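Local coordinates for YrdC-like domain-containing protein (Streptococcus mutans, PDB 3L7V), which is of unknown function but, as a YrdC-like protein, may bind double-stranded RNA and may take part in tRNA modification, at residues T232-G237 with K269-D274; C263-R268 with N288-E293; M35-H40 with V211-E216; K54-V59 with T72-G77. All coordinates share one frame; numbering follows the deposited sequence.

In the fold
Contacts 2 and 3 lie at the two outermost strands of one mixed sheet, with contact 1 beside contact 2 and contact 4 beside contact 3. Contact 3 (35-40 with 211-216) pairs strand 37-40 with its neighbour, and contact 2 (263-268 with 288-293) does the same for strand 288-289; their centres lie about 36 Å apart. Contact 4 (54-59 with 72-77) touches contact 3 where D212 N lies 3.1 Å from V59 O, a probable hydrogen bond. Contacts 1 and 2, about 14 Å apart between centres, meet through G237 O and R268 NH2. Sulfate ions, probably from the crystallisation liquor, bind at contacts 1, 2 and 3; R268 of contact 2 shares its ion with S188 N.

Contact 1 of 4, residues T232-G237 with K269-D274; sequences TRYEQG and KGLDID. With SO4 (sulfate ion), chain G.
L271 N donates to Q236 O at 3.1 Å, the one backbone hydrogen bond between loop 232-237, which leads into strand 239-241, and the type II beta turn G270-I273, which leads into helix 273-283. The bond is nearly straight, 167° at the hydrogen, and the donor lies in the carbonyl plane of Q236. The backbones come nearest at G237 and G270, whose CA atoms are 4.6 Å apart; there the CA of G270 lies against the Q236 carbonyl. Within the turn, I273 N reaches back to G270 O in a weak bond.

The Y234 ring is the main side-chain element. With CG anti to its own carbonyl carbon (chi1 -68°), the ring is laid against the turn, and one face receives the G270-L271 peptide: G270 O stands 3.5 Å above the plane of the Y234 ring, over its centre. L271 CA also meets this ring in an off-centre CH-pi contact, 4.2 Å from the centroid and 29° off the normal. Farther out, the phenol end crosses the I273 side chain at about a right angle, with CG2 of I273 obliquely disposed to the ring. Beyond the two segments, Q225 bonds to Y234 O and touches the side chain of L271, while G237 O accepts from R268.

The Q236 side chain runs alongside K269, its CG 3.7 Å from K269 O. A sulfate ion is held by the main chain of K269: K269 N donates to sulfate O1 at 3.1 Å.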
loop_
_atom_site.group_PDB
_atom_site.type_symbol
_atom_site.label_atom_id
_atom_site.label_comp_id
_atom_site.label_asym_id
_atom_site.label_seq_id
_atom_site.Cartn_x
_atom_site.Cartn_y
_atom_site.Cartn_z
ATOM N N THR A 232 7.352 1.662 -21.708
ATOM C CA THR A 232 6.967 2.990 -21.244
ATOM C C THR A 232 5.923 3.040 -20.117
ATOM O O THR A 232 5.678 4.109 -19.562
ATOM C CB THR A 232 6.492 3.872 -22.405
ATOM O OG1 THR A 232 5.375 3.254 -23.062
ATOM C CG2 THR A 232 7.619 4.072 -23.401
ATOM N N ARG A 233 5.321 1.898 -19.778
ATOM C CA ARG A 233 4.343 1.841 -18.693
ATOM C C ARG A 233 5.022 1.996 -17.332
ATOM O O ARG A 233 6.145 1.532 -17.141
ATOM C CB ARG A 233 3.599 0.501 -18.711
ATOM C CG ARG A 233 4.522 -0.702 -18.515
ATOM C CD ARG A 233 3.783 -2.037 -18.644
ATOM N NE ARG A 233 2.837 -2.252 -17.549
ATOM C CZ ARG A 233 3.176 -2.707 -16.349
ATOM N NH1 ARG A 233 4.442 -2.997 -16.087
ATOM N NH2 ARG A 233 2.254 -2.867 -15.403
ATOM N N TYR A 234 4.330 2.637 -16.387
ATOM C CA TYR A 234 4.743 2.648 -14.980
ATOM C C TYR A 234 4.629 1.261 -14.314
ATOM O O TYR A 234 3.687 0.510 -14.570
ATOM C CB TYR A 234 3.908 3.668 -14.195
ATOM C CG TYR A 234 4.187 5.101 -14.571
ATOM C CD1 TYR A 234 3.310 5.816 -15.377
ATOM C CD2 TYR A 234 5.335 5.740 -14.128
ATOM C CE1 TYR A 234 3.568 7.138 -15.725
ATOM C CE2 TYR A 234 5.608 7.061 -14.479
ATOM C CZ TYR A 234 4.722 7.748 -15.270
ATOM O OH TYR A 234 4.995 9.044 -15.604
ATOM N N GLU A 235 5.572 0.935 -13.436
ATOM C CA GLU A 235 5.572 -0.367 -12.772
ATOM C C GLU A 235 5.339 -0.268 -11.250
ATOM O O GLU A 235 5.370 -1.279 -10.526
ATOM C CB GLU A 235 6.882 -1.110 -13.061
ATOM C CG GLU A 235 7.268 -1.181 -14.537
ATOM C CD GLU A 235 8.357 -2.225 -14.817
ATOM O OE1 GLU A 235 9.455 -1.842 -15.275
ATOM O OE2 GLU A 235 8.114 -3.432 -14.575
ATOM N N GLN A 236 5.096 0.944 -10.764
ATOM C CA GLN A 236 4.899 1.163 -9.337
ATOM C C GLN A 236 4.046 2.411 -9.105
ATOM O O GLN A 236 3.836 3.204 -10.024
ATOM C CB GLN A 236 6.260 1.353 -8.671
ATOM C CG GLN A 236 7.067 2.469 -9.313
ATOM C CD GLN A 236 8.535 2.434 -8.952
ATOM O OE1 GLN A 236 9.261 3.395 -9.202
ATOM N NE2 GLN A 236 8.981 1.327 -8.358
ATOM N N GLY A 237 3.561 2.584 -7.879
ATOM C CA GLY A 237 2.824 3.785 -7.524
ATOM C C GLY A 237 3.684 4.866 -6.879
ATOM O O GLY A 237 4.816 4.599 -6.447
ATOM N N LYS A 269 8.642 8.240 -8.001
ATOM C CA LYS A 269 7.853 8.539 -9.201
ATOM C C LYS A 269 6.973 7.330 -9.579
ATOM O O LYS A 269 7.334 6.193 -9.296
ATOM C CB LYS A 269 8.837 8.898 -10.336
ATOM C CG LYS A 269 8.259 9.542 -11.571
ATOM C CD LYS A 269 9.379 9.941 -12.535
ATOM C CE LYS A 269 8.820 10.510 -13.840
ATOM N NZ LYS A 269 9.875 11.094 -14.726
ATOM N N GLY A 270 5.821 7.557 -10.204
ATOM C CA GLY A 270 4.950 6.443 -10.554
ATOM C C GLY A 270 3.637 6.779 -11.249
ATOM O O GLY A 270 3.448 7.900 -11.740
ATOM N N LEU A 271 2.731 5.797 -11.300
ATOM C CA LEU A 271 1.436 5.951 -11.971
ATOM C C LEU A 271 0.735 7.286 -11.606
ATOM O O LEU A 271 0.591 7.621 -10.428
ATOM C CB LEU A 271 0.514 4.766 -11.629
ATOM C CG LEU A 271 -0.789 4.658 -12.437
ATOM C CD1 LEU A 271 -0.520 4.321 -13.902
ATOM C CD2 LEU A 271 -1.770 3.653 -11.839
ATOM N N ASP A 272 0.309 8.031 -12.624
ATOM C CA ASP A 272 -0.437 9.292 -12.459
ATOM C C ASP A 272 0.291 10.412 -11.714
ATOM O O ASP A 272 -0.351 11.247 -11.078
ATOM C CB ASP A 272 -1.796 9.055 -11.782
ATOM C CG ASP A 272 -2.844 8.511 -12.735
ATOM O OD1 ASP A 272 -2.705 8.688 -13.964
ATOM O OD2 ASP A 272 -3.821 7.906 -12.249
ATOM N N ILE A 273 1.616 10.440 -11.791
ATOM C CA ILE A 273 2.382 11.465 -11.082
ATOM C C ILE A 273 1.936 12.892 -11.483
ATOM O O ILE A 273 1.948 13.807 -10.657
ATOM C CB ILE A 273 3.925 11.270 -11.257
ATOM C CG1 ILE A 273 4.711 12.318 -10.458
ATOM C CG2 ILE A 273 4.324 11.267 -12.737
ATOM C CD1 ILE A 273 4.463 12.253 -8.946
ATOM N N ASP A 274 1.531 13.072 -12.739
ATOM C CA ASP A 274 1.072 14.386 -13.203
ATOM C C ASP A 274 -0.180 14.908 -12.454
ATOM O O ASP A 274 -0.249 16.088 -12.094
ATOM C CB ASP A 274 0.842 14.377 -14.727
ATOM C CG ASP A 274 -0.290 13.436 -15.152
ATOM O OD1 ASP A 274 -1.068 13.805 -16.051
ATOM O OD2 ASP A 274 -0.418 12.332 -14.583
HETATM S S SO4 G . 12.317 6.251 -8.596
HETATM O O1 SO4 G . 11.485 7.001 -7.661
HETATM O O2 SO4 G . 13.486 7.051 -8.938
HETATM O O3 SO4 G . 12.750 5.000 -7.978
HETATM O O4 SO4 G . 11.547 5.959 -9.804
#

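Contact 2 of 4, residues C263-R268 with N288-E293; sequences CPVVIR and NYRQGE. With SO4 (sulfate ion), chain B.
V266 approaches the Y289 ring obliquely, its CB and CG1 lying against CD1 of the tyrosine, in a parallel strand pair that closes the beta-alpha-beta unit of strand 265-268, helix 273-283 and strand 288-289. Q291 NE2 reaches the edge of the Y289 ring in plane, giving a weak hydrogen bond to the hydroxyl. At the end of strand 265-268 the R268 guanidinium turns to a sulfate and not to segment 288-293: sulfate O2 sits at its edge and in plane, 3.0 Å from R268 NH1, and the ion also binds S188 N.

Two bridges, V265 with N288 and V266 with Y289, set the register. N288 N donates to P264 O at 3.1 Å, V266 N to N288 O at 3.1 Å, and R290 N to V266 O at 2.9 Å. Past this point the R290-E293 type II turn bends round I267 O, which G292 N meets from 42° above the carbonyl plane; the bond from E293 N to the same oxygen is weak. On the other side of strand 265-268, I267 and R268 both face M239, a classic beta bulge.

V265 and N288 pack CG2 against CB on one face, where V265 CG1 also meets the aliphatic start of R290. The R290 chain, bent at chi2 (-72°), returns NH1 to Y289 O. At the far end, N288 ND2 lies 3.6 Å from C263 SG.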
loop_
_atom_site.group_PDB
_atom_site.type_symbol
_atom_site.label_atom_id
_atom_site.label_comp_id
_atom_site.label_asym_id
_atom_site.label_seq_id
_atom_site.Cartn_x
_atom_site.Cartn_y
_atom_site.Cartn_z
ATOM N N CYS A 263 8.090 20.049 5.117
ATOM C CA CYS A 263 6.974 20.007 4.167
ATOM C C CYS A 263 6.860 18.653 3.452
ATOM O O CYS A 263 7.767 17.826 3.547
ATOM C CB CYS A 263 7.138 21.141 3.146
ATOM S SG CYS A 263 8.637 21.044 2.141
ATOM N N PRO A 264 5.741 18.417 2.731
ATOM C CA PRO A 264 5.572 17.142 2.007
ATOM C C PRO A 264 6.711 16.900 1.012
ATOM O O PRO A 264 7.178 17.882 0.435
ATOM C CB PRO A 264 4.271 17.343 1.224
ATOM C CG PRO A 264 3.530 18.455 1.956
ATOM C CD PRO A 264 4.568 19.306 2.620
ATOM N N VAL A 265 7.134 15.644 0.801
ATOM C CA VAL A 265 8.198 15.339 -0.174
ATOM C C VAL A 265 7.889 14.129 -1.080
ATOM O O VAL A 265 7.690 13.022 -0.591
ATOM C CB VAL A 265 9.541 15.051 0.530
ATOM C CG1 VAL A 265 10.625 14.686 -0.506
ATOM C CG2 VAL A 265 9.983 16.233 1.417
ATOM N N VAL A 266 7.874 14.324 -2.396
ATOM C CA VAL A 266 7.684 13.191 -3.296
ATOM C C VAL A 266 8.988 12.379 -3.372
ATOM O O VAL A 266 10.000 12.892 -3.840
ATOM C CB VAL A 266 7.233 13.643 -4.713
ATOM C CG1 VAL A 266 7.174 12.446 -5.699
ATOM C CG2 VAL A 266 5.893 14.385 -4.651
ATOM N N ILE A 267 8.964 11.123 -2.904
ATOM C CA ILE A 267 10.180 10.291 -2.881
ATOM C C ILE A 267 10.249 9.159 -3.935
ATOM O O ILE A 267 11.318 8.582 -4.172
ATOM C CB ILE A 267 10.539 9.772 -1.434
ATOM C CG1 ILE A 267 9.362 9.063 -0.760
ATOM C CG2 ILE A 267 11.003 10.924 -0.536
ATOM C CD1 ILE A 267 9.155 7.677 -1.226
ATOM N N ARG A 268 9.130 8.859 -4.588
ATOM C CA ARG A 268 9.144 7.870 -5.670
ATOM C C ARG A 268 8.158 8.252 -6.763
ATOM O O ARG A 268 6.999 8.541 -6.489
ATOM C CB ARG A 268 8.835 6.458 -5.135
ATOM C CG ARG A 268 9.180 5.304 -6.074
ATOM C CD ARG A 268 8.957 3.916 -5.408
ATOM N NE ARG A 268 7.545 3.533 -5.327
ATOM C CZ ARG A 268 7.096 2.380 -4.823
ATOM N NH1 ARG A 268 7.943 1.474 -4.352
ATOM N NH2 ARG A 268 5.794 2.128 -4.787
ATOM N N ASN A 288 8.376 19.652 -1.827
ATOM C CA ASN A 288 9.653 19.277 -2.458
ATOM C C ASN A 288 9.543 18.057 -3.370
ATOM O O ASN A 288 8.744 17.158 -3.120
ATOM C CB ASN A 288 10.724 18.954 -1.393
ATOM C CG ASN A 288 11.243 20.190 -0.656
ATOM O OD1 ASN A 288 12.197 20.100 0.123
ATOM N ND2 ASN A 288 10.621 21.339 -0.894
ATOM N N TYR A 289 10.367 18.005 -4.414
ATOM C CA TYR A 289 10.420 16.813 -5.272
ATOM C C TYR A 289 11.811 16.179 -5.152
ATOM O O TYR A 289 12.806 16.843 -5.469
ATOM C CB TYR A 289 10.085 17.182 -6.733
ATOM C CG TYR A 289 10.138 16.023 -7.705
ATOM C CD1 TYR A 289 8.990 15.314 -8.035
ATOM C CD2 TYR A 289 11.339 15.638 -8.290
ATOM C CE1 TYR A 289 9.041 14.238 -8.908
ATOM C CE2 TYR A 289 11.405 14.587 -9.172
ATOM C CZ TYR A 289 10.258 13.884 -9.479
ATOM O OH TYR A 289 10.318 12.825 -10.360
ATOM N N ARG A 290 11.883 14.922 -4.680
ATOM C CA ARG A 290 13.166 14.218 -4.491
ATOM C C ARG A 290 13.181 12.744 -4.969
ATOM O O ARG A 290 13.209 11.820 -4.160
ATOM C CB ARG A 290 13.632 14.281 -3.015
ATOM C CG ARG A 290 13.896 15.696 -2.437
ATOM C CD ARG A 290 15.170 16.342 -2.997
ATOM N NE ARG A 290 15.500 17.625 -2.352
ATOM C CZ ARG A 290 14.980 18.802 -2.707
ATOM N NH1 ARG A 290 14.097 18.865 -3.688
ATOM N NH2 ARG A 290 15.333 19.920 -2.080
ATOM N N GLN A 291 13.195 12.537 -6.281
ATOM C CA GLN A 291 13.177 11.192 -6.866
ATOM C C GLN A 291 14.297 10.295 -6.316
ATOM O O GLN A 291 15.452 10.707 -6.237
ATOM C CB GLN A 291 13.271 11.271 -8.406
ATOM C CG GLN A 291 12.638 10.092 -9.140
ATOM C CD GLN A 291 12.759 10.180 -10.669
ATOM O OE1 GLN A 291 13.069 9.181 -11.329
ATOM N NE2 GLN A 291 12.510 11.369 -11.236
ATOM N N GLY A 292 13.947 9.070 -5.937
ATOM C CA GLY A 292 14.941 8.062 -5.613
ATOM C C GLY A 292 15.315 8.002 -4.147
ATOM O O GLY A 292 16.256 7.309 -3.776
ATOM N N GLU A 293 14.590 8.722 -3.301
ATOM C CA GLU A 293 14.857 8.635 -1.871
ATOM C C GLU A 293 14.081 7.486 -1.201
ATOM O O GLU A 293 13.987 7.422 0.023
ATOM C CB GLU A 293 14.575 9.971 -1.196
ATOM C CG GLU A 293 15.393 11.106 -1.765
ATOM C CD GLU A 293 16.872 10.787 -1.809
ATOM O OE1 GLU A 293 17.378 10.163 -0.853
ATOM O OE2 GLU A 293 17.534 11.163 -2.798
HETATM S S SO4 B . 6.921 -2.218 -2.531
HETATM O O1 SO4 B . 7.055 -1.765 -1.144
HETATM O O2 SO4 B . 7.759 -1.404 -3.404
HETATM O O3 SO4 B . 7.356 -3.613 -2.630
HETATM O O4 SO4 B . 5.533 -2.064 -2.971
#

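Contact 3 of 4, residues M35-H40 with V211-E216; sequences MTKHIH and VDLVIE. With SO4 (sulfate ion), chain D.
Strands 37-40 and 213-216 run parallel, their axes 4.8 Å apart at closest and inclined by 25°, with H38 opposite V214, I39 opposite I215 and H40 opposite E216. Three nearly straight backbone bonds join them: V214 N to K37 O, I39 N to V214 O and E216 N to I39 O. Beside K37 and D212, a water accepts from K37 N and donates to D212 O. This is the edge of the mixed sheet, since 37-40 is its outermost strand within the chain.

On the face carrying H38, V214 and E216, the H38 imidazole lies between V214 and E216. V214 CB stands 4.0 Å from the H38 ring centroid, almost along the ring normal, so the valine covers one face squarely. H38 ND1 donates to E216 OE2 at 2.7 Å, with 173° at the hydrogen and the oxygen in the ring plane. The carboxylate stands 79° to the ring and offers its anti lone pair. H40 lies with E216 CB over one ring face, and its ND1 donates to sulfate O1 at 3.0 Å.

On the other face the packing is between aliphatic groups: K37 CG lies on L213 CD1, and I39 CD1 packs on I215 CG1 at 3.9 Å and crosses the end of L213. The CG1 of I39 is set between its backbone N and carbonyl carbon, which carries CD1 over the neighbouring strand.

H38 NE2 is bonded to E208 OE2, so the imidazole bridges two carboxylates. Gripped at both nitrogens and covered by V214, it has a fixed ring rotation, and the two acidic partners would probably favour its protonated form.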
loop_
_atom_site.group_PDB
_atom_site.type_symbol
_atom_site.label_atom_id
_atom_site.label_comp_id
_atom_site.label_asym_id
_atom_site.label_seq_id
_atom_site.Cartn_x
_atom_site.Cartn_y
_atom_site.Cartn_z
HETATM N N MSE A 35 2.922 -27.604 -5.143
HETATM C CA MSE A 35 1.833 -27.391 -6.100
HETATM C C MSE A 35 0.987 -26.196 -5.625
HETATM O O MSE A 35 0.680 -26.082 -4.440
HETATM C CB MSE A 35 0.929 -28.625 -6.204
HETATM C CG MSE A 35 1.368 -29.693 -7.194
HETATM SE SE MSE A 35 -0.130 -30.829 -7.770
HETATM C CE MSE A 35 -1.331 -29.467 -8.432
ATOM N N THR A 36 0.593 -25.316 -6.538
ATOM C CA THR A 36 -0.214 -24.154 -6.149
ATOM C C THR A 36 -1.453 -23.956 -7.032
ATOM O O THR A 36 -1.370 -24.003 -8.260
ATOM C CB THR A 36 0.622 -22.866 -6.163
ATOM O OG1 THR A 36 1.793 -23.059 -5.365
ATOM C CG2 THR A 36 -0.187 -21.691 -5.608
ATOM N N LYS A 37 -2.597 -23.732 -6.392
ATOM C CA LYS A 37 -3.853 -23.473 -7.096
ATOM C C LYS A 37 -3.905 -22.060 -7.723
ATOM O O LYS A 37 -3.550 -21.074 -7.081
ATOM C CB LYS A 37 -5.033 -23.679 -6.126
ATOM C CG LYS A 37 -6.393 -23.329 -6.705
ATOM C CD LYS A 37 -6.714 -24.206 -7.896
ATOM C CE LYS A 37 -8.108 -23.910 -8.445
ATOM N NZ LYS A 37 -8.412 -24.744 -9.636
ATOM N N HIS A 38 -4.328 -21.984 -8.984
ATOM C CA HIS A 38 -4.504 -20.710 -9.688
ATOM C C HIS A 38 -5.973 -20.546 -10.053
ATOM O O HIS A 38 -6.602 -21.503 -10.524
ATOM C CB HIS A 38 -3.691 -20.672 -10.994
ATOM C CG HIS A 38 -2.209 -20.586 -10.803
ATOM N ND1 HIS A 38 -1.408 -19.783 -11.587
ATOM C CD2 HIS A 38 -1.378 -21.215 -9.937
ATOM C CE1 HIS A 38 -0.149 -19.916 -11.207
ATOM N NE2 HIS A 38 -0.104 -20.776 -10.204
ATOM N N ILE A 39 -6.505 -19.337 -9.855
ATOM C CA ILE A 39 -7.872 -18.986 -10.258
ATOM C C ILE A 39 -7.913 -17.648 -11.018
ATOM O O ILE A 39 -6.978 -16.855 -10.936
ATOM C CB ILE A 39 -8.834 -18.875 -9.044
ATOM C CG1 ILE A 39 -8.260 -17.942 -7.975
ATOM C CG2 ILE A 39 -9.109 -20.224 -8.439
ATOM C CD1 ILE A 39 -9.267 -17.559 -6.894
ATOM N N HIS A 40 -9.006 -17.399 -11.738
ATOM C CA HIS A 40 -9.200 -16.128 -12.445
ATOM C C HIS A 40 -10.220 -15.197 -11.765
ATOM O O HIS A 40 -11.358 -15.592 -11.518
ATOM C CB HIS A 40 -9.604 -16.378 -13.903
ATOM C CG HIS A 40 -8.465 -16.799 -14.784
ATOM N ND1 HIS A 40 -7.815 -15.924 -15.632
ATOM C CD2 HIS A 40 -7.861 -18.001 -14.952
ATOM C CE1 HIS A 40 -6.865 -16.569 -16.284
ATOM N NE2 HIS A 40 -6.870 -17.831 -15.889
ATOM N N VAL A 211 3.560 -19.886 -1.952
ATOM C CA VAL A 211 2.318 -19.158 -1.678
ATOM C C VAL A 211 1.136 -20.136 -1.726
ATOM O O VAL A 211 1.254 -21.193 -2.353
ATOM C CB VAL A 211 2.149 -17.986 -2.689
ATOM C CG1 VAL A 211 0.694 -17.685 -2.983
ATOM C CG2 VAL A 211 2.887 -16.750 -2.193
ATOM N N ASP A 212 0.031 -19.802 -1.045
ATOM C CA ASP A 212 -1.132 -20.699 -0.943
ATOM C C ASP A 212 -2.148 -20.582 -2.099
ATOM O O ASP A 212 -2.888 -21.523 -2.361
ATOM C CB ASP A 212 -1.865 -20.522 0.399
ATOM C CG ASP A 212 -0.935 -20.612 1.612
ATOM O OD1 ASP A 212 0.027 -21.412 1.604
ATOM O OD2 ASP A 212 -1.171 -19.866 2.589
ATOM N N LEU A 213 -2.186 -19.432 -2.775
ATOM C CA LEU A 213 -3.095 -19.203 -3.908
ATOM C C LEU A 213 -2.596 -18.050 -4.795
ATOM O O LEU A 213 -2.044 -17.071 -4.294
ATOM C CB LEU A 213 -4.509 -18.881 -3.410
ATOM C CG LEU A 213 -5.630 -18.568 -4.407
ATOM C CD1 LEU A 213 -6.207 -19.848 -4.971
ATOM C CD2 LEU A 213 -6.730 -17.752 -3.742
ATOM N N VAL A 214 -2.798 -18.173 -6.104
ATOM C CA VAL A 214 -2.493 -17.099 -7.048
ATOM C C VAL A 214 -3.748 -16.666 -7.809
ATOM O O VAL A 214 -4.358 -17.469 -8.520
ATOM C CB VAL A 214 -1.433 -17.528 -8.101
ATOM C CG1 VAL A 214 -1.139 -16.368 -9.064
ATOM C CG2 VAL A 214 -0.143 -18.030 -7.422
ATOM N N ILE A 215 -4.123 -15.396 -7.667
ATOM C CA ILE A 215 -5.254 -14.858 -8.405
ATOM C C ILE A 215 -4.743 -14.142 -9.659
ATOM O O ILE A 215 -3.914 -13.234 -9.551
ATOM C CB ILE A 215 -6.077 -13.897 -7.515
ATOM C CG1 ILE A 215 -6.694 -14.653 -6.330
ATOM C CG2 ILE A 215 -7.140 -13.184 -8.316
ATOM C CD1 ILE A 215 -7.063 -13.750 -5.126
ATOM N N GLU A 216 -5.232 -14.562 -10.833
ATOM C CA GLU A 216 -4.790 -14.038 -12.140
ATOM C C GLU A 216 -5.769 -13.032 -12.770
ATOM O O GLU A 216 -6.983 -13.201 -12.651
ATOM C CB GLU A 216 -4.571 -15.187 -13.139
ATOM C CG GLU A 216 -3.585 -16.260 -12.673
ATOM C CD GLU A 216 -3.192 -17.248 -13.778
ATOM O OE1 GLU A 216 -3.602 -17.065 -14.947
ATOM O OE2 GLU A 216 -2.457 -18.209 -13.475
HETATM S S SO4 D . -6.293 -13.262 -17.719
HETATM O O1 SO4 D . -7.537 -13.255 -16.955
HETATM O O2 SO4 D . -5.177 -13.403 -16.782
HETATM O O3 SO4 D . -6.298 -14.384 -18.658
HETATM O O4 SO4 D . -6.179 -12.016 -18.477
HETATM O O HOH W 1 -2.933 -24.279 -3.539
#

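Contact 4 of 4, residues K54-V59 with T72-G77; sequences KGEGGV and TSDKKG
D74 OD2 accepts from G57 N at 2.9 Å, with 169° at the hydrogen, and does so with its syn lone pair. This is the direct hydrogen bond between the type II turn G55-G58, just after helix 47-54, and the start of helix 75-85. D74 is the N-cap of that helix: its other oxygen, OD1, takes G77 N at 2.8 Å, met nearly along the C-O axis. The carboxyl group is placed by a chi1 of 59°, CG lying between the backbone N and the carbonyl carbon of D74. G57 CA also packs against K76 CB at 4.1 Å and lies close to G77 N.

Behind this first shell, G58 N closes the turn by bonding to G55 O, and G57 takes positive phi (77°). A water bridges S73 N, from which it accepts, and G58 O. S73 OG bonds to V53 O of helix 47-54; V59 N is bonded to D212 OD2, and the V59 and D212 backbones are also joined.

One carboxylate thus serves two backbone N-H groups, one on each segment, which restricts its rotation. The two bonds tie the turn to the helix start; the helix N-terminus would probably also favour the charged carboxylate.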
loop_
_atom_site.group_PDB
_atom_site.type_symbol
_atom_site.label_atom_id
_atom_site.label_comp_id
_atom_site.label_asym_id
_atom_site.label_seq_id
_atom_site.Cartn_x
_atom_site.Cartn_y
_atom_site.Cartn_z
ATOM N N LYS A 54 -7.722 -14.822 6.025
ATOM C CA LYS A 54 -8.324 -14.893 7.349
ATOM C C LYS A 54 -7.695 -16.010 8.225
ATOM O O LYS A 54 -7.534 -15.832 9.434
ATOM C CB LYS A 54 -9.829 -15.084 7.213
ATOM C CG LYS A 54 -10.576 -15.127 8.519
ATOM C CD LYS A 54 -12.060 -15.326 8.271
ATOM C CE LYS A 54 -12.790 -15.590 9.571
ATOM N NZ LYS A 54 -14.252 -15.717 9.325
ATOM N N GLY A 55 -7.327 -17.140 7.618
ATOM C CA GLY A 55 -6.674 -18.227 8.340
ATOM C C GLY A 55 -5.238 -17.945 8.792
ATOM O O GLY A 55 -4.482 -17.244 8.110
ATOM N N GLU A 56 -4.854 -18.500 9.942
ATOM C CA GLU A 56 -3.520 -18.286 10.521
ATOM C C GLU A 56 -2.386 -18.562 9.526
ATOM O O GLU A 56 -2.287 -19.658 8.992
ATOM C CB GLU A 56 -3.338 -19.157 11.781
ATOM C CG GLU A 56 -2.040 -18.916 12.582
ATOM C CD GLU A 56 -1.893 -19.867 13.774
ATOM O OE1 GLU A 56 -0.874 -19.799 14.491
ATOM O OE2 GLU A 56 -2.807 -20.687 14.003
ATOM N N GLY A 57 -1.537 -17.562 9.286
ATOM C CA GLY A 57 -0.394 -17.697 8.393
ATOM C C GLY A 57 -0.686 -17.672 6.894
ATOM O O GLY A 57 0.183 -17.973 6.079
ATOM N N GLY A 58 -1.907 -17.321 6.517
ATOM C CA GLY A 58 -2.280 -17.315 5.109
ATOM C C GLY A 58 -1.521 -16.288 4.285
ATOM O O GLY A 58 -1.222 -15.194 4.771
ATOM N N VAL A 59 -1.220 -16.654 3.037
ATOM C CA VAL A 59 -0.480 -15.819 2.080
ATOM C C VAL A 59 -0.998 -16.048 0.655
ATOM O O VAL A 59 -1.050 -17.195 0.186
ATOM C CB VAL A 59 1.035 -16.150 2.056
ATOM C CG1 VAL A 59 1.738 -15.315 0.999
ATOM C CG2 VAL A 59 1.684 -15.952 3.427
ATOM N N THR A 72 -0.754 -10.617 3.113
ATOM C CA THR A 72 -0.903 -11.384 4.364
ATOM C C THR A 72 -1.502 -10.525 5.488
ATOM O O THR A 72 -1.628 -9.304 5.345
ATOM C CB THR A 72 0.437 -12.024 4.863
ATOM O OG1 THR A 72 1.424 -11.012 5.113
ATOM C CG2 THR A 72 0.976 -12.983 3.845
ATOM N N SER A 73 -1.864 -11.165 6.603
ATOM C CA SER A 73 -2.477 -10.449 7.722
ATOM C C SER A 73 -1.927 -10.776 9.130
ATOM O O SER A 73 -2.495 -10.335 10.126
ATOM C CB SER A 73 -4.008 -10.584 7.685
ATOM O OG SER A 73 -4.418 -11.876 8.082
ATOM N N ASP A 74 -0.822 -11.518 9.220
ATOM C CA ASP A 74 -0.181 -11.737 10.518
ATOM C C ASP A 74 1.334 -11.937 10.458
ATOM O O ASP A 74 1.921 -12.012 9.381
ATOM C CB ASP A 74 -0.849 -12.897 11.267
ATOM C CG ASP A 74 -0.803 -14.202 10.487
ATOM O OD1 ASP A 74 0.079 -14.353 9.609
ATOM O OD2 ASP A 74 -1.659 -15.072 10.752
ATOM N N LYS A 75 1.966 -12.020 11.623
ATOM C CA LYS A 75 3.422 -12.197 11.700
ATOM C C LYS A 75 3.938 -13.472 10.995
ATOM O O LYS A 75 4.923 -13.421 10.245
ATOM C CB LYS A 75 3.874 -12.162 13.167
ATOM C CG LYS A 75 5.358 -12.413 13.393
ATOM C CD LYS A 75 6.194 -11.229 12.969
ATOM C CE LYS A 75 7.660 -11.419 13.372
ATOM N NZ LYS A 75 7.894 -11.266 14.838
ATOM N N LYS A 76 3.278 -14.605 11.235
ATOM C CA LYS A 76 3.614 -15.860 10.548
ATOM C C LYS A 76 3.566 -15.751 9.012
ATOM O O LYS A 76 4.394 -16.341 8.314
ATOM C CB LYS A 76 2.699 -17.000 11.012
ATOM C CG LYS A 76 3.358 -18.022 11.906
ATOM C CD LYS A 76 4.134 -19.057 11.085
ATOM C CE LYS A 76 5.476 -18.513 10.602
ATOM N NZ LYS A 76 6.127 -19.389 9.586
ATOM N N GLY A 77 2.591 -15.008 8.488
ATOM C CA GLY A 77 2.502 -14.788 7.054
ATOM C C GLY A 77 3.581 -13.841 6.552
ATOM O O GLY A 77 4.086 -14.008 5.439
HETATM O O HOH W 2 -2.428 -13.961 7.217
#